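Local coordinates for protein histidinol-phosphatase (Listeria monocytogenes serotype 4b str. H7858, PDB 6NLR) that probably hydrolyses L-histidinol phosphate to L-histidinol and phosphate in histidine biosynthesis, using a centre of three metal ions, at residues A[47-57]-A[129-140]; A[181-191]-A[230-239]. All blocks are in the same frame, centred on the assembly; numbering follows the deposited sequence.

Contact 1. Residues A[47-57]-A[129-140]; sequences FMKNTAGDKEA and GGFRSIDFSAED. Unlike the reference sequence in segment 129-140: Ile134 (reference Leu).
Phe47 sets CE1 over one face of the Phe131 ring, toward its rim and 3.3 Å from Phe131 CG, with the two planes 39° apart. Phe124 of strand 117-127 meets Phe47 edge-to-face. Gly53 CA covers one face of the Arg132 guanidinium at 3.3 Å from CZ, and the Asp140 carboxylate lies at its edge; a residue without a side chain suits this narrow passage, and its positive phi is one glycine tolerates easily. Over one face of the Phe136 ring comes Ala57 N, while the small methyl Ala57 CB reaches Phe136 CD1 at 3.7 Å. Between these groups Thr51 and Phe131 form a single beta bridge, which ties 47-57 to strand 130-133, an outermost strand of the mixed sheet in the PHP domain. Phe131 N donates to Asn50 O (2.9 Å), and Ala52 N to Phe131 O (3.0 Å). Arg132 bends at chi2 (-61°) and chi3 (-64°), which folds its guanidinium back toward Asp140, where NH2 makes a salt bridge with OD1 at 3.0 Å. Asp54 N donates to the same Asp140 OD1 at 3.2 Å, from the opposite face of the carboxylate, and Asp54 OD1 in turn caps Glu56 N.

Contact 2. Residues A[181-191]-A[230-239]; sequences HISLCQKFQQF and KPLCGETYPP. With MN (manganese (II) ion), chain E.
Tyr237 turns its ring toward 181-191 with CG beside its own backbone N (chi1 -45°), and Ser183 answers with OG held between its backbone N and carbonyl carbon (chi1 61°). Together these settings place the hydroxyl at the edge of the ring and in its plane, with Ser183 OG 3.5 Å from Tyr237 CD1. A water 2.6 Å from Ser183 OG donates to Thr236 O, giving this buried hydroxyl a polar partner. Tyrosine suits the site because its long flat side chain reaches from His181 to Lys187: near its root Tyr237 CB meets His181 CB at 3.6 Å, further out Leu184 CD1 lies over one face at 4.0 Å from CZ, and at the far end Tyr237 OH rests 3.4 Å from Lys187 CB. Leu184 CD1 also sits over the centre of the imidazole of His181, whose NE2 binds manganese at 2.1 Å. Glu93, His123 and a water bind the same ion. Both segments are loops following strands of a parallel sheet, 178-179 and 220-224, consistent with the barrel-like PHP fold, in which such loops carry metal ligands. A cis peptide before Pro238 shapes the second loop. Farther along, Gln190 N donates almost straight (175°) to Leu232 O at 2.9 Å, and a water links Lys187 O with Leu232 N. The extended Lys187 gives NZ to Asp135 O; Lys187 NZ and Lys230 NZ stand 4.7 Å apart and share a water that accepts from both. Leu184 CD1 over the imidazole and Tyr237 CB against His181 CB probably limit how the ring can turn, consistent with a fixed direction for NE2 at the metal.

How the contacts relate
Contact 1 and contact 2 follow one another along the chain, their centres 18 Å apart, and meet through the turn after strand 130-133. There Ser137 CA of contact 1 packs against Phe188 CZ of contact 2 at 3.4 Å, and Ala138 CB touches Phe191 CG at 3.5 Å, where helix 138-149 begins. Beside this packing the lysine of contact 2 reaches back to contact 1, Lys187 NZ to Asp135 O being 2.9 Å. Contact 2 supplies a metal ligand directly, and the side chain of His181 is also about 4 Å from a bound sulfate and about 5 Å from cobalt. Contact 1 stands farther back, the side chain of Ser133 being about 10 Å from manganese.

Contact 1. Residues A[47-57]-A[129-140]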
loop_
_atom_site.group_PDB
_atom_site.type_symbol
_atom_site.label_atom_id
_atom_site.label_comp_id
_atom_site.label_asym_id
_atom_site.label_seq_id
_atom_site.Cartn_x
_atom_site.Cartn_y
_atom_site.Cartn_z
ATOM N N PHE A 47 10.532 -5.145 -15.499
ATOM C CA PHE A 47 9.746 -5.948 -14.532
ATOM C C PHE A 47 8.519 -6.548 -15.235
ATOM O O PHE A 47 8.186 -7.715 -15.066
ATOM C CB PHE A 47 9.348 -5.070 -13.340
ATOM C CG PHE A 47 8.425 -5.780 -12.397
ATOM C CD1 PHE A 47 8.931 -6.620 -11.419
ATOM C CD2 PHE A 47 7.053 -5.662 -12.536
ATOM C CE1 PHE A 47 8.074 -7.321 -10.580
ATOM C CE2 PHE A 47 6.203 -6.355 -11.687
ATOM C CZ PHE A 47 6.716 -7.187 -10.727
HETATM N N MSE A 48 7.863 -5.747 -16.064
HETATM C CA MSE A 48 6.625 -6.135 -16.719
HETATM C C MSE A 48 6.850 -7.205 -17.796
HETATM O O MSE A 48 5.903 -7.866 -18.199
HETATM C CB MSE A 48 5.961 -4.889 -17.316
HETATM C CG MSE A 48 5.365 -3.964 -16.262
HETATM SE SE MSE A 48 4.546 -2.369 -17.100
HETATM C CE MSE A 48 2.623 -2.587 -16.879
ATOM N N LYS A 49 8.091 -7.404 -18.262
ATOM C CA LYS A 49 8.387 -8.525 -19.144
ATOM C C LYS A 49 8.481 -9.840 -18.364
ATOM O O LYS A 49 8.561 -10.889 -19.019
ATOM C CB LYS A 49 9.736 -8.359 -19.854
ATOM C CG LYS A 49 9.840 -7.132 -20.736
ATOM C CD LYS A 49 11.256 -6.859 -21.188
ATOM C CE LYS A 49 11.409 -5.486 -21.810
ATOM N NZ LYS A 49 12.720 -5.374 -22.475
ATOM N N ASN A 50 8.554 -9.793 -17.028
ATOM C CA ASN A 50 8.975 -10.960 -16.212
ATOM C C ASN A 50 7.827 -11.403 -15.311
ATOM O O ASN A 50 8.111 -11.996 -14.264
ATOM C CB ASN A 50 10.270 -10.663 -15.452
ATOM C CG ASN A 50 11.463 -10.657 -16.391
ATOM O OD1 ASN A 50 11.853 -11.705 -16.897
ATOM N ND2 ASN A 50 12.001 -9.488 -16.680
ATOM N N THR A 51 6.591 -11.159 -15.727
ATOM C CA THR A 51 5.378 -11.477 -14.933
ATOM C C THR A 51 4.684 -12.683 -15.553
ATOM O O THR A 51 4.928 -12.980 -16.729
ATOM C CB THR A 51 4.408 -10.294 -14.820
ATOM O OG1 THR A 51 3.761 -10.110 -16.081
ATOM C CG2 THR A 51 5.080 -9.022 -14.349
ATOM N N ALA A 52 3.860 -13.345 -14.755
ATOM C CA ALA A 52 2.899 -14.365 -15.194
ATOM C C ALA A 52 1.587 -14.055 -14.472
ATOM O O ALA A 52 1.470 -12.963 -13.890
ATOM C CB ALA A 52 3.441 -15.746 -14.905
ATOM N N GLY A 53 0.623 -14.947 -14.554
ATOM C CA GLY A 53 -0.698 -14.711 -13.955
ATOM C C GLY A 53 -1.506 -13.754 -14.806
ATOM O O GLY A 53 -1.077 -13.403 -15.932
ATOM N N ASP A 54 -2.643 -13.329 -14.286
ATOM C CA ASP A 54 -3.606 -12.485 -15.032
ATOM C C ASP A 54 -2.893 -11.204 -15.484
ATOM O O ASP A 54 -2.472 -10.455 -14.632
ATOM C CB ASP A 54 -4.836 -12.242 -14.168
ATOM C CG ASP A 54 -6.010 -11.735 -14.977
ATOM O OD1 ASP A 54 -5.812 -10.747 -15.698
ATOM O OD2 ASP A 54 -7.091 -12.323 -14.873
ATOM N N LYS A 55 -2.739 -10.993 -16.795
ATOM C CA LYS A 55 -2.073 -9.796 -17.388
ATOM C C LYS A 55 -2.718 -8.508 -16.846
ATOM O O LYS A 55 -2.027 -7.511 -16.694
ATOM C CB LYS A 55 -2.132 -9.854 -18.915
ATOM C CG LYS A 55 -1.213 -10.912 -19.520
ATOM C CD LYS A 55 -1.426 -11.133 -20.968
ATOM C CE LYS A 55 -0.592 -12.293 -21.467
ATOM N NZ LYS A 55 -0.797 -12.500 -22.914
ATOM N N GLU A 56 -4.010 -8.525 -16.546
ATOM C CA GLU A 56 -4.744 -7.327 -16.052
ATOM C C GLU A 56 -4.125 -6.825 -14.743
ATOM O O GLU A 56 -4.111 -5.605 -14.519
ATOM C CB GLU A 56 -6.225 -7.671 -15.902
ATOM C CG GLU A 56 -7.095 -6.512 -15.443
ATOM C CD GLU A 56 -8.595 -6.842 -15.480
ATOM O OE1 GLU A 56 -9.007 -7.642 -16.362
ATOM O OE2 GLU A 56 -9.351 -6.330 -14.613
ATOM N N ALA A 57 -3.579 -7.705 -13.910
ATOM C CA ALA A 57 -2.919 -7.287 -12.650
ATOM C C ALA A 57 -1.739 -6.373 -12.986
ATOM O O ALA A 57 -1.383 -5.561 -12.166
ATOM C CB ALA A 57 -2.474 -8.495 -11.868
ATOM N N GLY A 129 5.828 -19.097 -12.876
ATOM C CA GLY A 129 6.002 -18.560 -14.239
ATOM C C GLY A 129 6.628 -17.180 -14.263
ATOM O O GLY A 129 6.846 -16.663 -15.379
ATOM N N GLY A 130 6.891 -16.576 -13.093
ATOM C CA GLY A 130 7.496 -15.237 -12.980
ATOM C C GLY A 130 6.880 -14.483 -11.825
ATOM O O GLY A 130 6.296 -15.145 -10.919
ATOM N N PHE A 131 6.942 -13.151 -11.856
ATOM C CA PHE A 131 6.360 -12.316 -10.779
ATOM C C PHE A 131 4.837 -12.440 -10.841
ATOM O O PHE A 131 4.258 -12.508 -11.943
ATOM C CB PHE A 131 6.824 -10.863 -10.870
ATOM C CG PHE A 131 8.220 -10.656 -10.357
ATOM C CD1 PHE A 131 8.471 -10.666 -8.991
ATOM C CD2 PHE A 131 9.272 -10.456 -11.236
ATOM C CE1 PHE A 131 9.751 -10.469 -8.512
ATOM C CE2 PHE A 131 10.561 -10.277 -10.753
ATOM C CZ PHE A 131 10.794 -10.300 -9.395
ATOM N N ARG A 132 4.236 -12.517 -9.665
ATOM C CA ARG A 132 2.796 -12.768 -9.472
ATOM C C ARG A 132 2.249 -11.753 -8.471
ATOM O O ARG A 132 2.993 -11.257 -7.601
ATOM C CB ARG A 132 2.550 -14.193 -8.976
ATOM C CG ARG A 132 2.993 -15.289 -9.925
ATOM C CD ARG A 132 2.283 -15.269 -11.257
ATOM N NE ARG A 132 0.858 -15.521 -11.104
ATOM C CZ ARG A 132 0.233 -16.638 -11.441
ATOM N NH1 ARG A 132 0.884 -17.677 -11.953
ATOM N NH2 ARG A 132 -1.069 -16.725 -11.247
ATOM N N SER A 133 0.980 -11.432 -8.631
ATOM C CA SER A 133 0.282 -10.422 -7.807
ATOM C C SER A 133 -0.167 -11.057 -6.488
ATOM O O SER A 133 -0.751 -12.141 -6.513
ATOM C CB SER A 133 -0.887 -9.864 -8.564
ATOM O OG SER A 133 -1.641 -8.995 -7.731
ATOM N N ILE A 134 0.037 -10.340 -5.390
ATOM C CA ILE A 134 -0.443 -10.683 -4.027
ATOM C C ILE A 134 -1.943 -10.369 -3.928
ATOM O O ILE A 134 -2.633 -11.072 -3.165
ATOM C CB ILE A 134 0.370 -9.899 -2.979
ATOM C CG1 ILE A 134 1.827 -10.365 -2.968
ATOM C CG2 ILE A 134 -0.277 -9.984 -1.601
ATOM C CD1 ILE A 134 2.788 -9.359 -2.378
ATOM N N ASP A 135 -2.439 -9.367 -4.663
ATOM C CA ASP A 135 -3.739 -8.724 -4.310
ATOM C C ASP A 135 -4.725 -8.660 -5.487
ATOM O O ASP A 135 -5.744 -8.015 -5.322
ATOM C CB ASP A 135 -3.498 -7.333 -3.701
ATOM C CG ASP A 135 -2.843 -6.322 -4.625
ATOM O OD1 ASP A 135 -2.390 -6.711 -5.701
ATOM O OD2 ASP A 135 -2.790 -5.147 -4.254
ATOM N N PHE A 136 -4.491 -9.345 -6.607
ATOM C CA PHE A 136 -5.412 -9.241 -7.761
ATOM C C PHE A 136 -6.693 -10.043 -7.482
ATOM O O PHE A 136 -7.780 -9.505 -7.600
ATOM C CB PHE A 136 -4.737 -9.647 -9.070
ATOM C CG PHE A 136 -5.662 -9.479 -10.248
ATOM C CD1 PHE A 136 -5.973 -8.212 -10.734
ATOM C CD2 PHE A 136 -6.283 -10.580 -10.817
ATOM C CE1 PHE A 136 -6.864 -8.066 -11.789
ATOM C CE2 PHE A 136 -7.203 -10.426 -11.846
ATOM C CZ PHE A 136 -7.479 -9.177 -12.340
ATOM N N SER A 137 -6.595 -11.323 -7.153
ATOM C CA SER A 137 -7.794 -12.154 -6.903
ATOM C C SER A 137 -7.382 -13.398 -6.121
ATOM O O SER A 137 -6.192 -13.818 -6.217
ATOM C CB SER A 137 -8.513 -12.525 -8.190
ATOM O OG SER A 137 -7.882 -13.663 -8.792
ATOM N N ALA A 138 -8.331 -13.972 -5.392
ATOM C CA ALA A 138 -8.108 -15.190 -4.584
ATOM C C ALA A 138 -7.532 -16.301 -5.475
ATOM O O ALA A 138 -6.551 -16.950 -5.052
ATOM C CB ALA A 138 -9.400 -15.600 -3.936
ATOM N N GLU A 139 -8.128 -16.533 -6.648
ATOM C CA GLU A 139 -7.755 -17.666 -7.538
ATOM C C GLU A 139 -6.340 -17.405 -8.089
ATOM O O GLU A 139 -5.517 -18.348 -8.132
ATOM C CB GLU A 139 -8.784 -17.847 -8.654
ATOM C CG GLU A 139 -10.151 -18.272 -8.139
ATOM C CD GLU A 139 -11.118 -17.173 -7.683
ATOM O OE1 GLU A 139 -10.771 -15.945 -7.709
ATOM O OE2 GLU A 139 -12.255 -17.540 -7.324
ATOM N N ASP A 140 -6.055 -16.163 -8.462
ATOM C CA ASP A 140 -4.740 -15.809 -9.031
ATOM C C ASP A 140 -3.687 -15.923 -7.927
ATOM O O ASP A 140 -2.571 -16.425 -8.214
ATOM C CB ASP A 140 -4.786 -14.432 -9.679
ATOM C CG ASP A 140 -3.465 -14.051 -10.294
ATOM O OD1 ASP A 140 -3.155 -14.593 -11.399
ATOM O OD2 ASP A 140 -2.755 -13.248 -9.661
#

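Contact 2. Residues A[181-191]-A[230-239]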
loop_
_atom_site.group_PDB
_atom_site.type_symbol
_atom_site.label_atom_id
_atom_site.label_comp_id
_atom_site.label_asym_id
_atom_site.label_seq_id
_atom_site.Cartn_x
_atom_site.Cartn_y
_atom_site.Cartn_z
ATOM N N HIS A 181 0.254 -1.145 3.938
ATOM C CA HIS A 181 -0.574 -2.331 4.311
ATOM C C HIS A 181 0.276 -3.590 4.544
ATOM O O HIS A 181 0.192 -4.503 3.707
ATOM C CB HIS A 181 -1.659 -2.554 3.237
ATOM C CG HIS A 181 -1.198 -2.399 1.820
ATOM N ND1 HIS A 181 -0.104 -3.105 1.319
ATOM C CD2 HIS A 181 -1.701 -1.659 0.791
ATOM C CE1 HIS A 181 0.045 -2.797 0.028
ATOM N NE2 HIS A 181 -0.918 -1.904 -0.325
ATOM N N ILE A 182 0.983 -3.712 5.681
ATOM C CA ILE A 182 2.013 -4.782 5.854
ATOM C C ILE A 182 1.423 -6.158 6.222
ATOM O O ILE A 182 2.207 -7.008 6.684
ATOM C CB ILE A 182 3.104 -4.390 6.859
ATOM C CG1 ILE A 182 2.556 -4.177 8.271
ATOM C CG2 ILE A 182 3.901 -3.206 6.346
ATOM C CD1 ILE A 182 3.635 -4.259 9.347
ATOM N N SER A 183 0.139 -6.423 6.009
ATOM C CA SER A 183 -0.412 -7.801 6.114
ATOM C C SER A 183 -1.276 -8.096 4.881
ATOM O O SER A 183 -2.337 -8.770 5.032
ATOM C CB SER A 183 -1.183 -7.980 7.401
ATOM O OG SER A 183 -2.285 -7.075 7.457
ATOM N N LEU A 184 -0.841 -7.626 3.711
ATOM C CA LEU A 184 -1.614 -7.759 2.441
ATOM C C LEU A 184 -1.762 -9.244 2.070
ATOM O O LEU A 184 -2.658 -9.566 1.290
ATOM C CB LEU A 184 -0.932 -6.983 1.308
ATOM C CG LEU A 184 -1.775 -6.846 0.031
ATOM C CD1 LEU A 184 -2.964 -5.911 0.268
ATOM C CD2 LEU A 184 -0.925 -6.322 -1.113
ATOM N N CYS A 185 -0.913 -10.112 2.611
ATOM C CA CYS A 185 -1.010 -11.595 2.500
ATOM C C CYS A 185 -2.328 -12.111 3.109
ATOM O O CYS A 185 -2.637 -13.297 2.859
ATOM C CB CYS A 185 0.187 -12.269 3.166
ATOM S SG CYS A 185 0.399 -11.879 4.934
ATOM N N GLN A 186 -3.109 -11.267 3.793
ATOM C CA GLN A 186 -4.423 -11.662 4.398
ATOM C C GLN A 186 -5.610 -11.208 3.533
ATOM O O GLN A 186 -6.758 -11.462 3.924
ATOM C CB GLN A 186 -4.568 -11.100 5.819
ATOM C CG GLN A 186 -3.407 -11.452 6.737
ATOM C CD GLN A 186 -3.130 -12.932 6.852
ATOM O OE1 GLN A 186 -1.993 -13.382 6.696
ATOM N NE2 GLN A 186 -4.174 -13.714 7.128
ATOM N N LYS A 187 -5.366 -10.589 2.376
ATOM C CA LYS A 187 -6.471 -9.997 1.576
ATOM C C LYS A 187 -7.476 -11.076 1.157
ATOM O O LYS A 187 -8.674 -10.745 1.090
ATOM C CB LYS A 187 -5.957 -9.246 0.352
ATOM C CG LYS A 187 -7.065 -8.649 -0.502
ATOM C CD LYS A 187 -6.573 -7.765 -1.599
ATOM C CE LYS A 187 -7.694 -7.197 -2.448
ATOM N NZ LYS A 187 -7.114 -6.313 -3.482
ATOM N N PHE A 188 -7.042 -12.324 0.900
ATOM C CA PHE A 188 -7.955 -13.407 0.439
ATOM C C PHE A 188 -8.029 -14.518 1.480
ATOM O O PHE A 188 -8.368 -15.672 1.142
ATOM C CB PHE A 188 -7.497 -13.901 -0.926
ATOM C CG PHE A 188 -7.447 -12.807 -1.958
ATOM C CD1 PHE A 188 -8.594 -12.087 -2.300
ATOM C CD2 PHE A 188 -6.245 -12.470 -2.550
ATOM C CE1 PHE A 188 -8.530 -11.058 -3.226
ATOM C CE2 PHE A 188 -6.194 -11.471 -3.506
ATOM C CZ PHE A 188 -7.330 -10.770 -3.834
ATOM N N GLN A 189 -7.714 -14.151 2.718
ATOM C CA GLN A 189 -7.730 -15.006 3.930
ATOM C C GLN A 189 -8.790 -16.113 3.855
ATOM O O GLN A 189 -8.477 -17.323 4.023
ATOM C CB GLN A 189 -8.213 -14.096 5.058
ATOM C CG GLN A 189 -7.313 -14.139 6.229
ATOM C CD GLN A 189 -7.598 -13.013 7.173
ATOM O OE1 GLN A 189 -6.687 -12.670 7.876
ATOM N NE2 GLN A 189 -8.815 -12.470 7.217
ATOM N N GLN A 190 -10.035 -15.691 3.692
ATOM C CA GLN A 190 -11.211 -16.568 3.938
ATOM C C GLN A 190 -11.312 -17.579 2.788
ATOM O O GLN A 190 -11.873 -18.647 3.016
ATOM C CB GLN A 190 -12.454 -15.710 4.185
ATOM C CG GLN A 190 -12.321 -14.732 5.377
ATOM C CD GLN A 190 -12.293 -15.251 6.824
ATOM O OE1 GLN A 190 -12.323 -16.458 7.145
ATOM N NE2 GLN A 190 -12.230 -14.301 7.757
ATOM N N PHE A 191 -10.732 -17.290 1.619
ATOM C CA PHE A 191 -10.691 -18.234 0.468
ATOM C C PHE A 191 -9.890 -19.477 0.877
ATOM O O PHE A 191 -10.164 -20.568 0.371
ATOM C CB PHE A 191 -10.084 -17.599 -0.780
ATOM C CG PHE A 191 -10.182 -18.448 -2.032
ATOM C CD1 PHE A 191 -11.357 -18.499 -2.767
ATOM C CD2 PHE A 191 -9.076 -19.154 -2.502
ATOM C CE1 PHE A 191 -11.427 -19.270 -3.921
ATOM C CE2 PHE A 191 -9.156 -19.939 -3.646
ATOM C CZ PHE A 191 -10.329 -19.983 -4.360
ATOM N N LYS A 230 -12.984 -5.572 1.725
ATOM C CA LYS A 230 -12.689 -6.651 0.742
ATOM C C LYS A 230 -13.447 -7.900 1.181
ATOM O O LYS A 230 -13.313 -8.351 2.318
ATOM C CB LYS A 230 -11.186 -6.913 0.601
ATOM C CG LYS A 230 -10.345 -5.693 0.261
ATOM C CD LYS A 230 -10.775 -4.951 -0.993
ATOM C CE LYS A 230 -9.893 -3.737 -1.239
ATOM N NZ LYS A 230 -10.295 -2.955 -2.433
ATOM N N PRO A 231 -14.258 -8.496 0.283
ATOM C CA PRO A 231 -15.175 -9.565 0.683
ATOM C C PRO A 231 -14.491 -10.824 1.258
ATOM O O PRO A 231 -15.163 -11.512 2.018
ATOM C CB PRO A 231 -15.962 -9.873 -0.610
ATOM C CG PRO A 231 -15.070 -9.370 -1.747
ATOM C CD PRO A 231 -14.309 -8.196 -1.161
ATOM N N LEU A 232 -13.211 -11.104 0.936
ATOM C CA LEU A 232 -12.510 -12.335 1.437
ATOM C C LEU A 232 -11.424 -11.980 2.472
ATOM O O LEU A 232 -10.647 -12.932 2.912
ATOM C CB LEU A 232 -11.952 -13.142 0.253
ATOM C CG LEU A 232 -13.030 -13.617 -0.730
ATOM C CD1 LEU A 232 -12.453 -14.055 -2.058
ATOM C CD2 LEU A 232 -13.894 -14.716 -0.103
ATOM N N CYS A 233 -11.375 -10.695 2.887
ATOM C CA CYS A 233 -10.459 -10.205 3.964
ATOM C C CYS A 233 -11.240 -10.018 5.270
ATOM O O CYS A 233 -11.279 -10.985 6.036
ATOM C CB CYS A 233 -9.732 -8.928 3.553
ATOM S SG CYS A 233 -8.438 -8.450 4.722
ATOM N N GLY A 234 -11.829 -8.828 5.501
ATOM C CA GLY A 234 -12.615 -8.500 6.708
ATOM C C GLY A 234 -11.755 -7.954 7.842
ATOM O O GLY A 234 -12.278 -7.838 8.953
ATOM N N GLU A 235 -10.479 -7.632 7.586
ATOM C CA GLU A 235 -9.496 -7.216 8.618
ATOM C C GLU A 235 -8.735 -5.941 8.192
ATOM O O GLU A 235 -8.537 -5.736 6.988
ATOM C CB GLU A 235 -8.554 -8.407 8.833
ATOM C CG GLU A 235 -7.686 -8.284 10.061
ATOM C CD GLU A 235 -8.469 -7.943 11.310
ATOM O OE1 GLU A 235 -8.841 -6.722 11.499
ATOM O OE2 GLU A 235 -8.729 -8.898 12.072
ATOM N N THR A 236 -8.287 -5.138 9.163
ATOM C CA THR A 236 -7.349 -4.006 8.910
ATOM C C THR A 236 -5.973 -4.574 8.566
ATOM O O THR A 236 -5.644 -5.692 8.992
ATOM C CB THR A 236 -7.244 -3.027 10.080
ATOM O OG1 THR A 236 -6.795 -3.803 11.191
ATOM C CG2 THR A 236 -8.557 -2.334 10.373
ATOM N N TYR A 237 -5.197 -3.812 7.813
ATOM C CA TYR A 237 -3.770 -4.107 7.561
ATOM C C TYR A 237 -2.979 -3.078 8.350
ATOM O O TYR A 237 -2.952 -1.906 7.949
ATOM C CB TYR A 237 -3.387 -4.009 6.073
ATOM C CG TYR A 237 -4.298 -4.649 5.045
ATOM C CD1 TYR A 237 -4.402 -6.021 4.909
ATOM C CD2 TYR A 237 -5.005 -3.874 4.130
ATOM C CE1 TYR A 237 -5.198 -6.602 3.930
ATOM C CE2 TYR A 237 -5.770 -4.433 3.114
ATOM C CZ TYR A 237 -5.855 -5.806 3.002
ATOM O OH TYR A 237 -6.581 -6.397 2.008
ATOM N N PRO A 238 -2.303 -3.445 9.467
ATOM C CA PRO A 238 -2.279 -4.804 10.002
ATOM C C PRO A 238 -3.428 -5.038 10.988
ATOM O O PRO A 238 -4.185 -4.120 11.316
ATOM C CB PRO A 238 -0.899 -4.848 10.657
ATOM C CG PRO A 238 -0.638 -3.414 11.120
ATOM C CD PRO A 238 -1.480 -2.517 10.249
ATOM N N PRO A 239 -3.595 -6.272 11.499
ATOM C CA PRO A 239 -4.554 -6.551 12.566
ATOM C C PRO A 239 -4.096 -6.053 13.950
ATOM O O PRO A 239 -2.958 -5.709 14.143
ATOM C CB PRO A 239 -4.673 -8.074 12.574
ATOM C CG PRO A 239 -3.421 -8.573 11.951
ATOM C CD PRO A 239 -2.865 -7.470 11.080
HETATM MN MN MN E . -1.269 -1.126 -2.282
HETATM O O HOH W 1 -4.647 -8.107 8.000
HETATM O O HOH W 2 -10.988 -9.932 -0.570
HETATM O O HOH W 3 -9.801 -5.360 -4.244
HETATM O O HOH W 4 -2.676 -2.969 -2.146
HETATM O O HOH W 5 -2.532 -0.012 -1.647
#